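Local coordinates for cytochrome B5-HOST origin (Ostreococcus tauri virus 2, PDB 4B8N), which binds heme in a cytochrome b5 fold and probably carries electrons between redox partners, as other members of this family do, at residues C30-K35 / Y39-F44. Sequence-based numbering, arbitrary orientation.
Sequences CWVIIK and YDLTKF. With HEM (protoporphyrin IX containing Fe), chain E.
V32 and Y39 form an antiparallel hydrogen-bonded pair in the hairpin of strands 29-34 and 37-40, the two inner strands of the sheet, each backbone N giving its hydrogen to the other's O at 2.9 Å. Next to them W31 and D40 make a non-hydrogen-bonded pair, where W31 CA leans a C-H toward Y39 O at 3.2 Å. Beyond D40 the chain of 39-44 leaves the strand, yet two bonds still tie it to C30: L41 N donates to C30 O (2.8 Å), and C30 N donates almost straight to T42 OG1 (2.7 Å, 175°). That hydroxyl is itself pinned, donating to the syn lone pair of D40 OD1, which also accepts from T42 N in an Asx turn. The D40 carboxylate, swung opposite the backbone N by a chi1 of -179°, lies obliquely beside W31 CD1 and NE1, the two planes 53° apart and without a hydrogen bond between them. V32 and Y39 point to the face of the sheet away from W31 and D40, where L41, just past the strand, packs on V32: L41 CD1 meets V32 CB and CG2 at 3.9 Å, the two side chains lying crosswise, while I55 of helix 52-56 packs against both. The Y39 ring turns its edge to the I34 and V32 carbonyl oxygens; Y39 CE1 lies 3.9 Å from I34 CB, and a water joins Y39 OH to I34 O. Past strand 37-40, then, pairing gives way to the Asx turn, in which D40 orients the hydroxyl that receives C30 N, while I34 at one end of the contact and F44 beyond the other supply residues of the heme pocket, F44 CE2 standing 3.6 Å from heme C2B.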
loop_
_atom_site.group_PDB
_atom_site.type_symbol
_atom_site.label_atom_id
_atom_site.label_comp_id
_atom_site.label_asym_id
_atom_site.label_seq_id
_atom_site.Cartn_x
_atom_site.Cartn_y
_atom_site.Cartn_z
ATOM N N CYS A 30 -2.607 6.116 -4.766
ATOM C CA CYS A 30 -1.674 5.719 -3.710
ATOM C C CYS A 30 -1.477 4.205 -3.615
ATOM O O CYS A 30 -2.343 3.488 -3.100
ATOM C CB CYS A 30 -2.165 6.277 -2.368
ATOM S SG CYS A 30 -1.092 5.909 -0.962
ATOM N N TRP A 31 -0.345 3.717 -4.124
ATOM C CA TRP A 31 -0.013 2.300 -3.984
ATOM C C TRP A 31 1.070 2.170 -2.986
ATOM O O TRP A 31 1.953 3.018 -2.925
ATOM C CB TRP A 31 0.512 1.713 -5.276
ATOM C CG TRP A 31 -0.464 1.556 -6.407
ATOM C CD1 TRP A 31 -1.777 2.014 -6.491
ATOM C CD2 TRP A 31 -0.198 0.910 -7.700
ATOM N NE1 TRP A 31 -2.330 1.677 -7.706
ATOM C CE2 TRP A 31 -1.433 1.021 -8.478
ATOM C CE3 TRP A 31 0.900 0.263 -8.264
ATOM C CZ2 TRP A 31 -1.545 0.499 -9.759
ATOM C CZ3 TRP A 31 0.776 -0.248 -9.563
ATOM C CH2 TRP A 31 -0.419 -0.136 -10.287
ATOM N N VAL A 32 1.040 1.096 -2.211
ATOM C CA VAL A 32 2.058 0.844 -1.189
ATOM C C VAL A 32 2.444 -0.639 -1.241
ATOM O O VAL A 32 1.567 -1.492 -1.401
ATOM C CB VAL A 32 1.551 1.223 0.232
ATOM C CG1 VAL A 32 2.578 0.881 1.296
ATOM C CG2 VAL A 32 1.209 2.706 0.313
ATOM N N ILE A 33 3.745 -0.927 -1.123
ATOM C CA ILE A 33 4.250 -2.310 -1.092
ATOM C C ILE A 33 4.415 -2.736 0.362
ATOM O O ILE A 33 5.065 -2.044 1.145
ATOM C CB ILE A 33 5.628 -2.487 -1.797
ATOM C CG1 ILE A 33 5.610 -1.979 -3.251
ATOM C CG2 ILE A 33 6.063 -3.964 -1.748
ATOM C CD1 ILE A 33 7.004 -1.718 -3.832
ATOM N N ILE A 34 3.824 -3.877 0.715
ATOM C CA ILE A 34 4.040 -4.505 2.025
ATOM C C ILE A 34 4.296 -5.995 1.783
ATOM O O ILE A 34 3.436 -6.700 1.233
ATOM C CB ILE A 34 2.829 -4.301 2.978
ATOM C CG1 ILE A 34 2.548 -2.807 3.182
ATOM C CG2 ILE A 34 3.052 -5.011 4.323
ATOM C CD1 ILE A 34 1.275 -2.504 3.940
ATOM N N LYS A 35 5.485 -6.448 2.182
ATOM C CA LYS A 35 5.987 -7.811 1.937
ATOM C C LYS A 35 5.816 -8.246 0.501
ATOM O O LYS A 35 5.242 -9.310 0.250
ATOM C CB LYS A 35 5.327 -8.844 2.867
ATOM C CG LYS A 35 5.413 -8.491 4.347
ATOM C CD LYS A 35 4.976 -9.638 5.239
ATOM C CE LYS A 35 3.474 -9.881 5.141
ATOM N NZ LYS A 35 2.657 -8.673 5.459
ATOM N N TYR A 39 -0.588 -2.946 -2.670
ATOM C CA TYR A 39 -1.938 -2.570 -2.264
ATOM C C TYR A 39 -2.284 -1.194 -2.837
ATOM O O TYR A 39 -1.460 -0.290 -2.808
ATOM C CB TYR A 39 -2.022 -2.538 -0.728
ATOM C CG TYR A 39 -1.713 -3.875 -0.080
ATOM C CD1 TYR A 39 -0.401 -4.252 0.231
ATOM C CD2 TYR A 39 -2.730 -4.782 0.178
ATOM C CE1 TYR A 39 -0.122 -5.488 0.804
ATOM C CE2 TYR A 39 -2.467 -6.009 0.762
ATOM C CZ TYR A 39 -1.172 -6.367 1.065
ATOM O OH TYR A 39 -0.939 -7.600 1.638
ATOM N N ASP A 40 -3.495 -1.045 -3.365
ATOM C CA ASP A 40 -3.984 0.268 -3.752
ATOM C C ASP A 40 -4.761 0.827 -2.580
ATOM O O ASP A 40 -5.894 0.415 -2.323
ATOM C CB ASP A 40 -4.845 0.221 -5.016
ATOM C CG ASP A 40 -5.355 1.607 -5.442
ATOM O OD1 ASP A 40 -5.200 2.600 -4.698
ATOM O OD2 ASP A 40 -5.917 1.703 -6.547
ATOM N N LEU A 41 -4.133 1.752 -1.859
ATOM C CA LEU A 41 -4.722 2.271 -0.633
ATOM C C LEU A 41 -5.452 3.598 -0.813
ATOM O O LEU A 41 -5.879 4.206 0.166
ATOM C CB LEU A 41 -3.680 2.316 0.508
ATOM C CG LEU A 41 -3.058 0.958 0.876
ATOM C CD1 LEU A 41 -1.952 1.093 1.912
ATOM C CD2 LEU A 41 -4.114 -0.019 1.350
ATOM N N THR A 42 -5.647 4.020 -2.064
ATOM C CA THR A 42 -6.242 5.331 -2.364
ATOM C C THR A 42 -7.582 5.491 -1.622
ATOM O O THR A 42 -7.799 6.454 -0.871
ATOM C CB THR A 42 -6.444 5.507 -3.895
ATOM O OG1 THR A 42 -5.209 5.267 -4.589
ATOM C CG2 THR A 42 -6.962 6.873 -4.231
ATOM N N LYS A 43 -8.471 4.520 -1.805
ATOM C CA LYS A 43 -9.784 4.586 -1.161
ATOM C C LYS A 43 -9.723 4.251 0.331
ATOM O O LYS A 43 -10.543 4.727 1.115
ATOM C CB LYS A 43 -10.794 3.699 -1.900
ATOM C CG LYS A 43 -11.197 4.275 -3.252
ATOM C CD LYS A 43 -12.031 3.289 -4.054
ATOM C CE LYS A 43 -12.516 3.921 -5.349
ATOM N NZ LYS A 43 -13.209 2.929 -6.210
ATOM N N PHE A 44 -8.739 3.466 0.735
ATOM C CA PHE A 44 -8.555 3.185 2.168
ATOM C C PHE A 44 -8.103 4.397 2.994
ATOM O O PHE A 44 -8.302 4.425 4.213
ATOM C CB PHE A 44 -7.586 2.007 2.371
ATOM C CG PHE A 44 -7.348 1.656 3.825
ATOM C CD1 PHE A 44 -8.368 1.114 4.610
ATOM C CD2 PHE A 44 -6.101 1.883 4.412
ATOM C CE1 PHE A 44 -8.147 0.804 5.955
ATOM C CE2 PHE A 44 -5.875 1.566 5.746
ATOM C CZ PHE A 44 -6.899 1.032 6.519
HETATM C CHA HEM E . -2.800 2.663 13.176
HETATM C CHB HEM E . -4.665 -0.400 9.681
HETATM C CHC HEM E . -1.123 0.826 6.652
HETATM C CHD HEM E . 0.645 3.876 10.087
HETATM C C1A HEM E . -3.573 1.679 12.459
HETATM C C2A HEM E . -4.721 1.024 13.090
HETATM C C3A HEM E . -5.249 0.127 12.070
HETATM C C4A HEM E . -4.427 0.342 10.877
HETATM C CMA HEM E . -6.438 -0.773 12.200
HETATM C CAA HEM E . -5.255 1.198 14.499
HETATM C CBA HEM E . -4.785 0.022 15.361
HETATM C CGA HEM E . -3.300 0.184 15.586
HETATM O O1A HEM E . -2.875 1.117 16.342
HETATM O O2A HEM E . -2.555 -0.619 14.985
HETATM C C1B HEM E . -3.827 -0.334 8.518
HETATM C C2B HEM E . -4.110 -1.181 7.348
HETATM C C3B HEM E . -3.028 -0.787 6.469
HETATM C C4B HEM E . -2.287 0.221 7.226
HETATM C CMB HEM E . -5.221 -2.165 7.145
HETATM C CAB HEM E . -2.770 -1.258 5.085
HETATM C CBB HEM E . -1.656 -1.868 4.798
HETATM C C1C HEM E . -0.238 1.719 7.322
HETATM C C2C HEM E . 0.966 2.286 6.664
HETATM C C3C HEM E . 1.450 3.177 7.695
HETATM C C4C HEM E . 0.526 3.128 8.858
HETATM C CMC HEM E . 1.505 1.996 5.278
HETATM C CAC HEM E . 2.664 3.999 7.594
HETATM C CBC HEM E . 3.730 3.513 8.185
HETATM C C1D HEM E . -0.182 3.860 11.251
HETATM C C2D HEM E . 0.147 4.703 12.413
HETATM C C3D HEM E . -0.898 4.327 13.351
HETATM C C4D HEM E . -1.688 3.337 12.590
HETATM C CMD HEM E . 1.275 5.705 12.619
HETATM C CAD HEM E . -1.144 4.819 14.751
HETATM C CBD HEM E . -0.641 3.810 15.786
HETATM C CGD HEM E . -1.075 4.173 17.206
HETATM O O1D HEM E . -1.489 5.329 17.469
HETATM O O2D HEM E . -0.996 3.286 18.085
HETATM N NA HEM E . -3.279 1.152 11.134
HETATM N NB HEM E . -2.741 0.453 8.458
HETATM N NC HEM E . -0.438 2.135 8.658
HETATM N ND HEM E . -1.253 3.031 11.365
HETATM FE FE HEM E . -2.005 1.843 9.816
HETATM O O HOH W 1 1.609 -8.415 2.313
#